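PDB 4WES: nitrogenase molybdenum-iron protein alpha chain, which forms, with the beta chain, the component of nitrogenase that reduces dinitrogen to ammonia, with release of hydrogen, at an iron-molybdenum cofactor. Local coordinates for residues A222-M225 against D226-L229; M444-H447 against D448-V452; A370-D373 against D374-R378. All blocks are in the same frame, centred on the assembly; numbering follows the deposited sequence.

How the contacts relate
Along the chain the order is contact 1, contact 3, contact 2, and each is a local contact within one short stretch. Contact 1 occupies helix 221-232, packed on the parallel sheet of strands 209-215, 235-239, 257-260 and 281-283. Contacts 3 and 2 follow strands 361-367 and 439-441, neighbours in the mixed sheet, and lie on helices 372-376 and 446-456. Contacts 1 and 2 lie on opposite sides of the chain's centre, their own centres about 37 Å apart; contacts 2 and 3 come within about 7 Å at their nearest atoms. Side chains of contacts 1 and 3 come within about 9 and 7 Å of the iron-molybdenum cofactor, while contacts 1 and 2 also touch the beta chain.

Contact 1: A222-M225 against D226-L229; sequences AWEM and DRVL
Glu224 and Arg227 lie side by side and point the same way, joined by a two-point salt bridge between residues three apart, about one helical turn. Arg227 offers its NE-side edge: NH2 donates to Glu224 OE1 at 2.8 Å and NE to Glu224 OE2 at 2.9 Å, the latter with an almost straight N-H...O angle of 176°. Both oxygens lie close to the guanidinium plane and are met on their syn sides, although the carboxylate is turned 31° against that plane. The bend in Arg227 at chi3 (67°) swings NE and NH2 back toward the glutamate. Each carboxylate oxygen thus has one arginine nitrogen; OE1 also accepts from the backbone N of Arg494, and the remaining nitrogen, NH1, pairs with Glu319. One face of the guanidinium is approached by Val228 CG2, 3.5 Å above the plane and toward its rim. The stretch belongs to helix 221-232, the helical crossover of a beta-alpha-beta unit between strands 209-215 and 235-239. Its carbonyls are taken up in the i to i+4 pattern: Ala222 O by Asp226 N at 2.8 Å, Trp223 O by Arg227 N, and Met225 O by Leu229 N, while the bond from Val228 N to Glu224 O is weak. Asp226 turns its carboxylate back along the helix, leaving OD1 3.2 Å from Ala222 O, two acceptors without a bond between them. The indole NE1 of Trp223 donates to Asp243, and its ring packs on Glu452 of the beta chain. Leu229 rests CG against Met225 O at 3.3 Å and reaches helix 289-303.

Contact 2: M444-H447 against D448-V452; sequences MNHH and DMEVV
Met444 lays its CG methylene against Asp448 and its thioether end against Met449, just ahead of a capping box in which Asn445 and Asp448 close the N-terminus of helix 446-456. Its CG slides past Asp448 CB, and the bend at chi3 (70°) brings the methyl CE to 3.8 Å from Met449 CB. The box is reciprocal: OD1 of Asn445, the N-cap, accepts from Asp448 N at 2.9 Å, and Asp448 OD2 accepts from Asn445 N at 3.1 Å, the donor reaching that oxygen from above the carboxylate plane. With chi1 at 61°, Asn445 CG sits between its own N and carbonyl carbon, which turns the amide toward the first turn. There OD1 takes up a first-turn N-H, as N-cap side chains do. Asp448 OD2 also forms a salt bridge with Arg21. Asn445 ND2 donates to the hydroxyl of Tyr13. His446 follows with its ring under the side chain of Glu450: CG of Glu450 stands over one face, 4.0 Å from the ring centroid, and the carboxylate lies 26° from the ring plane. The same imidazole meets Tyr216 of the beta chain. His447 runs alongside Val451, and its NE2 donates to the backbone O of Ile9, a link to helix 5-10, which packs here; its backbone N is held by Tyr95 of the beta chain. An off-centre CH-pi contact completes the pair, Val451 CG2 standing 4.2 Å from the centroid of the His447 ring and 3.8 Å from its CE1.

Contact 3: A370-D373 against D374-R378; sequences AHRD and DYEGR
Arg372 crosses Glu376 one turn along the helix and lays the NE-side edge of its guanidinium against the carboxylate. NE donates to Glu376 OE2 at 2.8 Å and NH2 to Glu376 OE1 at 2.9 Å. Both oxygens lie near the guanidinium plane, but the carboxylate is rotated 40° from it: OE1 is met on its syn side, OE2 from above the carboxylate plane. A bend in Arg372 at chi3 (60°) carries NE round to the glutamate, whose own chain runs extended beyond CG. The ends are held further by Thr383, which accepts from Arg372 NH1, and by the backbone N of Ile37, which donates to Glu376 OE2. Beneath the ion pair, Glu376 N reaches Arg372 O at 2.7 Å. At the start of the helix, Asp374 turns back to accept from His371 N through OD2 at 2.9 Å, using the anti lone pair; OD2 also pairs with Arg264, and OD1 accepts from His263. Ala370 CB packs against the same carboxylate, 3.6 Å from Asp374 OD2. The ring of Tyr375 passes beside this turn, CD2 3.3 Å from His371 O and CE2 4.1 Å from Ala370 CB, and its hydroxyl is engaged by Asp442 and the backbone N of Phe367. At the far end Gly377 leaves the helix with a positive phi of 100°, and a weak bond joins Gly377 N to Asp373 O. This is a short helix following strand 361-367, with His371 at the N-cap position and glycine at its exit; it lies beside the cofactor site, the Ala370 side chain about 7 Å from the iron-sulfur-molybdenum cluster and Phe369 lining that pocket.

Contact 1: A222-M225 against D226-L229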
loop_
_atom_site.group_PDB
_atom_site.type_symbol
_atom_site.label_atom_id
_atom_site.label_comp_id
_atom_site.label_asym_id
_atom_site.label_seq_id
_atom_site.Cartn_x
_atom_site.Cartn_y
_atom_site.Cartn_z
ATOM N N ALA A 222 -19.447 7.294 -26.230
ATOM C CA ALA A 222 -19.487 7.748 -27.619
ATOM C C ALA A 222 -18.620 6.863 -28.500
ATOM O O ALA A 222 -18.982 6.532 -29.641
ATOM C CB ALA A 222 -19.039 9.178 -27.745
ATOM N N TRP A 223 -17.451 6.451 -27.990
ATOM C CA TRP A 223 -16.604 5.560 -28.763
ATOM C C TRP A 223 -17.303 4.241 -29.056
ATOM O O TRP A 223 -17.117 3.648 -30.129
ATOM C CB TRP A 223 -15.269 5.338 -28.064
ATOM C CG TRP A 223 -14.437 6.571 -27.978
ATOM C CD1 TRP A 223 -14.348 7.577 -28.921
ATOM C CD2 TRP A 223 -13.554 6.947 -26.921
ATOM N NE1 TRP A 223 -13.445 8.526 -28.522
ATOM C CE2 TRP A 223 -12.944 8.172 -27.302
ATOM C CE3 TRP A 223 -13.184 6.363 -25.701
ATOM C CZ2 TRP A 223 -12.059 8.829 -26.500
ATOM C CZ3 TRP A 223 -12.287 7.037 -24.888
ATOM C CH2 TRP A 223 -11.721 8.251 -25.311
ATOM N N GLU A 224 -18.120 3.767 -28.121
ATOM C CA GLU A 224 -18.847 2.519 -28.341
ATOM C C GLU A 224 -19.954 2.691 -29.386
ATOM O O GLU A 224 -20.129 1.799 -30.227
ATOM C CB GLU A 224 -19.366 1.983 -26.993
ATOM C CG GLU A 224 -20.288 0.783 -27.123
ATOM C CD GLU A 224 -19.742 -0.465 -27.794
ATOM O OE1 GLU A 224 -20.575 -1.342 -28.096
ATOM O OE2 GLU A 224 -18.498 -0.559 -27.987
ATOM N N MET A 225 -20.712 3.780 -29.335
ATOM C CA MET A 225 -21.689 4.123 -30.374
ATOM C C MET A 225 -21.006 4.149 -31.728
ATOM O O MET A 225 -21.492 3.609 -32.736
ATOM C CB MET A 225 -22.287 5.524 -30.116
ATOM C CG MET A 225 -23.148 5.628 -28.864
ATOM S SD MET A 225 -23.780 7.307 -28.594
ATOM C CE MET A 225 -24.149 7.215 -26.853
ATOM N N ASP A 226 -19.895 4.899 -31.763
ATOM C CA ASP A 226 -19.199 5.115 -33.035
ATOM C C ASP A 226 -18.721 3.813 -33.608
ATOM O O ASP A 226 -18.728 3.609 -34.832
ATOM C CB ASP A 226 -18.012 6.080 -32.872
ATOM C CG ASP A 226 -18.446 7.485 -32.533
ATOM O OD1 ASP A 226 -19.665 7.770 -32.514
ATOM O OD2 ASP A 226 -17.530 8.302 -32.302
ATOM N N ARG A 227 -18.246 2.889 -32.777
ATOM C CA ARG A 227 -17.759 1.594 -33.259
ATOM C C ARG A 227 -18.828 0.910 -34.104
ATOM O O ARG A 227 -18.544 0.397 -35.209
ATOM C CB ARG A 227 -17.408 0.720 -32.044
ATOM C CG ARG A 227 -16.847 -0.642 -32.404
ATOM C CD ARG A 227 -16.584 -1.494 -31.188
ATOM N NE ARG A 227 -17.797 -1.877 -30.492
ATOM C CZ ARG A 227 -18.641 -2.833 -30.879
ATOM N NH1 ARG A 227 -18.372 -3.561 -31.961
ATOM N NH2 ARG A 227 -19.767 -3.050 -30.223
ATOM N N VAL A 228 -20.049 0.887 -33.585
ATOM C CA VAL A 228 -21.152 0.220 -34.279
ATOM C C VAL A 228 -21.606 0.997 -35.502
ATOM O O VAL A 228 -21.847 0.419 -36.564
ATOM C CB VAL A 228 -22.332 -0.079 -33.315
ATOM C CG1 VAL A 228 -23.521 -0.635 -34.020
ATOM C CG2 VAL A 228 -21.843 -1.087 -32.309
ATOM N N LEU A 229 -21.708 2.316 -35.388
ATOM C CA LEU A 229 -22.141 3.135 -36.523
ATOM C C LEU A 229 -21.155 3.007 -37.673
ATOM O O LEU A 229 -21.566 2.896 -38.849
ATOM C CB LEU A 229 -22.281 4.599 -36.088
ATOM C CG LEU A 229 -23.424 4.873 -35.118
ATOM C CD1 LEU A 229 -23.351 6.293 -34.571
ATOM C CD2 LEU A 229 -24.758 4.592 -35.760
#

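Contact 2: M444-H447 against D448-V452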
loop_
_atom_site.group_PDB
_atom_site.type_symbol
_atom_site.label_atom_id
_atom_site.label_comp_id
_atom_site.label_asym_id
_atom_site.label_seq_id
_atom_site.Cartn_x
_atom_site.Cartn_y
_atom_site.Cartn_z
ATOM N N MET A 444 -36.776 16.010 -7.086
ATOM C CA MET A 444 -36.894 15.166 -5.885
ATOM C C MET A 444 -35.879 15.561 -4.855
ATOM O O MET A 444 -34.671 15.625 -5.148
ATOM C CB MET A 444 -36.653 13.704 -6.274
ATOM C CG MET A 444 -36.896 12.759 -5.115
ATOM S SD MET A 444 -36.364 11.053 -5.437
ATOM C CE MET A 444 -34.612 11.237 -5.434
ATOM N N ASN A 445 -36.349 15.795 -3.632
ATOM C CA ASN A 445 -35.466 16.179 -2.535
ATOM C C ASN A 445 -35.274 15.032 -1.559
ATOM O O ASN A 445 -35.858 13.970 -1.704
ATOM C CB ASN A 445 -35.970 17.458 -1.885
ATOM C CG ASN A 445 -37.344 17.298 -1.307
ATOM O OD1 ASN A 445 -37.605 16.375 -0.519
ATOM N ND2 ASN A 445 -38.256 18.203 -1.664
ATOM N N HIS A 446 -34.457 15.264 -0.543
ATOM C CA HIS A 446 -34.136 14.214 0.417
ATOM C C HIS A 446 -35.381 13.686 1.111
ATOM O O HIS A 446 -35.550 12.488 1.245
ATOM C CB HIS A 446 -33.120 14.747 1.440
ATOM C CG HIS A 446 -32.792 13.763 2.494
ATOM N ND1 HIS A 446 -32.125 12.587 2.235
ATOM C CD2 HIS A 446 -33.116 13.738 3.807
ATOM C CE1 HIS A 446 -32.057 11.886 3.347
ATOM N NE2 HIS A 446 -32.612 12.578 4.313
ATOM N N HIS A 447 -36.249 14.596 1.563
ATOM C CA HIS A 447 -37.498 14.185 2.175
ATOM C C HIS A 447 -38.296 13.266 1.267
ATOM O O HIS A 447 -38.771 12.196 1.693
ATOM C CB HIS A 447 -38.350 15.432 2.527
ATOM C CG HIS A 447 -39.768 15.098 2.805
ATOM N ND1 HIS A 447 -40.182 14.571 4.016
ATOM C CD2 HIS A 447 -40.862 15.104 1.998
ATOM C CE1 HIS A 447 -41.463 14.278 3.936
ATOM N NE2 HIS A 447 -41.909 14.597 2.735
ATOM N N ASP A 448 -38.482 13.677 0.014
ATOM C CA ASP A 448 -39.281 12.904 -0.908
ATOM C C ASP A 448 -38.668 11.502 -1.076
ATOM O O ASP A 448 -39.364 10.481 -1.091
ATOM C CB ASP A 448 -39.295 13.563 -2.289
ATOM C CG ASP A 448 -39.854 14.947 -2.340
ATOM O OD1 ASP A 448 -40.697 15.307 -1.478
ATOM O OD2 ASP A 448 -39.402 15.659 -3.276
ATOM N N MET A 449 -37.353 11.480 -1.241
ATOM C CA MET A 449 -36.663 10.219 -1.488
ATOM C C MET A 449 -36.845 9.240 -0.306
ATOM O O MET A 449 -37.049 8.031 -0.511
ATOM C CB MET A 449 -35.188 10.475 -1.762
ATOM C CG MET A 449 -34.476 9.222 -2.214
ATOM S SD MET A 449 -32.695 9.423 -2.448
ATOM C CE MET A 449 -32.162 9.478 -0.740
ATOM N N GLU A 450 -36.751 9.772 0.910
ATOM C CA GLU A 450 -36.900 8.909 2.066
ATOM C C GLU A 450 -38.293 8.307 2.169
ATOM O O GLU A 450 -38.435 7.164 2.533
ATOM C CB GLU A 450 -36.549 9.652 3.322
ATOM C CG GLU A 450 -35.022 9.822 3.496
ATOM C CD GLU A 450 -34.651 9.894 4.960
ATOM O OE1 GLU A 450 -33.877 8.994 5.425
ATOM O OE2 GLU A 450 -35.184 10.833 5.641
ATOM N N VAL A 451 -39.323 9.076 1.817
ATOM C CA VAL A 451 -40.684 8.539 1.814
ATOM C C VAL A 451 -40.806 7.416 0.775
ATOM O O VAL A 451 -41.348 6.348 1.055
ATOM C CB VAL A 451 -41.752 9.622 1.597
ATOM C CG1 VAL A 451 -43.117 9.003 1.521
ATOM C CG2 VAL A 451 -41.708 10.639 2.725
ATOM N N VAL A 452 -40.290 7.651 -0.440
ATOM C CA VAL A 452 -40.292 6.638 -1.498
ATOM C C VAL A 452 -39.608 5.352 -1.021
ATOM O O VAL A 452 -40.154 4.247 -1.192
ATOM C CB VAL A 452 -39.618 7.157 -2.755
ATOM C CG1 VAL A 452 -39.319 6.020 -3.726
ATOM C CG2 VAL A 452 -40.475 8.247 -3.404
#

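Contact 3: A370-D373 against D374-R378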
loop_
_atom_site.group_PDB
_atom_site.type_symbol
_atom_site.label_atom_id
_atom_site.label_comp_id
_atom_site.label_asym_id
_atom_site.label_seq_id
_atom_site.Cartn_x
_atom_site.Cartn_y
_atom_site.Cartn_z
ATOM N N ALA A 370 -35.116 18.772 -15.889
ATOM C CA ALA A 370 -35.770 18.662 -17.179
ATOM C C ALA A 370 -36.982 19.589 -17.228
ATOM O O ALA A 370 -37.499 20.045 -16.211
ATOM C CB ALA A 370 -36.204 17.227 -17.432
ATOM N N HIS A 371 -37.469 19.820 -18.441
ATOM C CA HIS A 371 -38.597 20.680 -18.659
ATOM C C HIS A 371 -39.843 19.819 -18.927
ATOM O O HIS A 371 -39.740 18.601 -19.108
ATOM C CB HIS A 371 -38.356 21.658 -19.821
ATOM C CG HIS A 371 -37.159 22.540 -19.648
ATOM N ND1 HIS A 371 -36.902 23.568 -20.527
ATOM C CD2 HIS A 371 -36.106 22.517 -18.795
ATOM C CE1 HIS A 371 -35.763 24.151 -20.200
ATOM N NE2 HIS A 371 -35.253 23.537 -19.155
ATOM N N ARG A 372 -41.016 20.458 -19.023
ATOM C CA ARG A 372 -42.239 19.689 -19.243
ATOM C C ARG A 372 -42.144 18.837 -20.502
ATOM O O ARG A 372 -42.697 17.734 -20.529
ATOM C CB ARG A 372 -43.457 20.606 -19.313
ATOM C CG ARG A 372 -43.945 21.081 -17.948
ATOM C CD ARG A 372 -45.216 21.899 -18.072
ATOM N NE ARG A 372 -46.280 21.111 -18.677
ATOM C CZ ARG A 372 -47.118 21.569 -19.580
ATOM N NH1 ARG A 372 -47.166 22.857 -19.879
ATOM N NH2 ARG A 372 -47.941 20.724 -20.161
ATOM N N ASP A 373 -41.471 19.323 -21.553
ATOM C CA ASP A 373 -41.356 18.545 -22.781
ATOM C C ASP A 373 -40.600 17.228 -22.589
ATOM O O ASP A 373 -40.854 16.237 -23.321
ATOM C CB ASP A 373 -40.787 19.357 -23.965
ATOM C CG ASP A 373 -39.625 20.284 -23.603
ATOM O OD1 ASP A 373 -39.682 21.015 -22.605
ATOM O OD2 ASP A 373 -38.694 20.323 -24.430
ATOM N N ASP A 374 -39.603 17.203 -21.706
ATOM C CA ASP A 374 -38.894 15.948 -21.439
ATOM C C ASP A 374 -39.783 14.936 -20.718
ATOM O O ASP A 374 -39.619 13.728 -20.897
ATOM C CB ASP A 374 -37.639 16.206 -20.629
ATOM C CG ASP A 374 -36.720 17.192 -21.330
ATOM O OD1 ASP A 374 -36.114 16.814 -22.351
ATOM O OD2 ASP A 374 -36.675 18.341 -20.860
ATOM N N TYR A 375 -40.659 15.420 -19.833
ATOM C CA TYR A 375 -41.606 14.550 -19.127
ATOM C C TYR A 375 -42.765 14.123 -20.012
ATOM O O TYR A 375 -43.122 12.939 -20.042
ATOM C CB TYR A 375 -42.142 15.257 -17.896
ATOM C CG TYR A 375 -41.189 15.441 -16.734
ATOM C CD1 TYR A 375 -40.932 14.403 -15.849
ATOM C CD2 TYR A 375 -40.542 16.653 -16.505
ATOM C CE1 TYR A 375 -40.103 14.561 -14.737
ATOM C CE2 TYR A 375 -39.726 16.838 -15.404
ATOM C CZ TYR A 375 -39.505 15.790 -14.508
ATOM O OH TYR A 375 -38.702 15.924 -13.423
ATOM N N GLU A 376 -43.390 15.080 -20.694
ATOM C CA GLU A 376 -44.690 14.934 -21.346
ATOM C C GLU A 376 -44.617 14.810 -22.855
ATOM O O GLU A 376 -45.628 14.500 -23.503
ATOM C CB GLU A 376 -45.572 16.126 -20.998
ATOM C CG GLU A 376 -45.836 16.336 -19.507
ATOM C CD GLU A 376 -46.604 17.589 -19.192
ATOM O OE1 GLU A 376 -47.603 17.859 -19.921
ATOM O OE2 GLU A 376 -46.229 18.315 -18.237
ATOM N N GLY A 377 -43.455 15.102 -23.421
ATOM C CA GLY A 377 -43.246 15.155 -24.843
ATOM C C GLY A 377 -43.254 16.535 -25.446
ATOM O O GLY A 377 -43.829 17.478 -24.881
ATOM N N ARG A 378 -42.586 16.691 -26.574
ATOM C CA ARG A 378 -42.474 17.986 -27.223
ATOM C C ARG A 378 -43.787 18.589 -27.700
ATOM O O ARG A 378 -43.883 19.807 -27.941
ATOM C CB ARG A 378 -41.486 17.919 -28.394
ATOM C CG ARG A 378 -40.041 17.828 -27.958
ATOM C CD ARG A 378 -39.096 17.703 -29.141
ATOM N NE ARG A 378 -39.153 18.865 -30.018
ATOM C CZ ARG A 378 -38.437 19.980 -29.876
ATOM N NH1 ARG A 378 -38.605 20.970 -30.744
ATOM N NH2 ARG A 378 -37.524 20.107 -28.933
#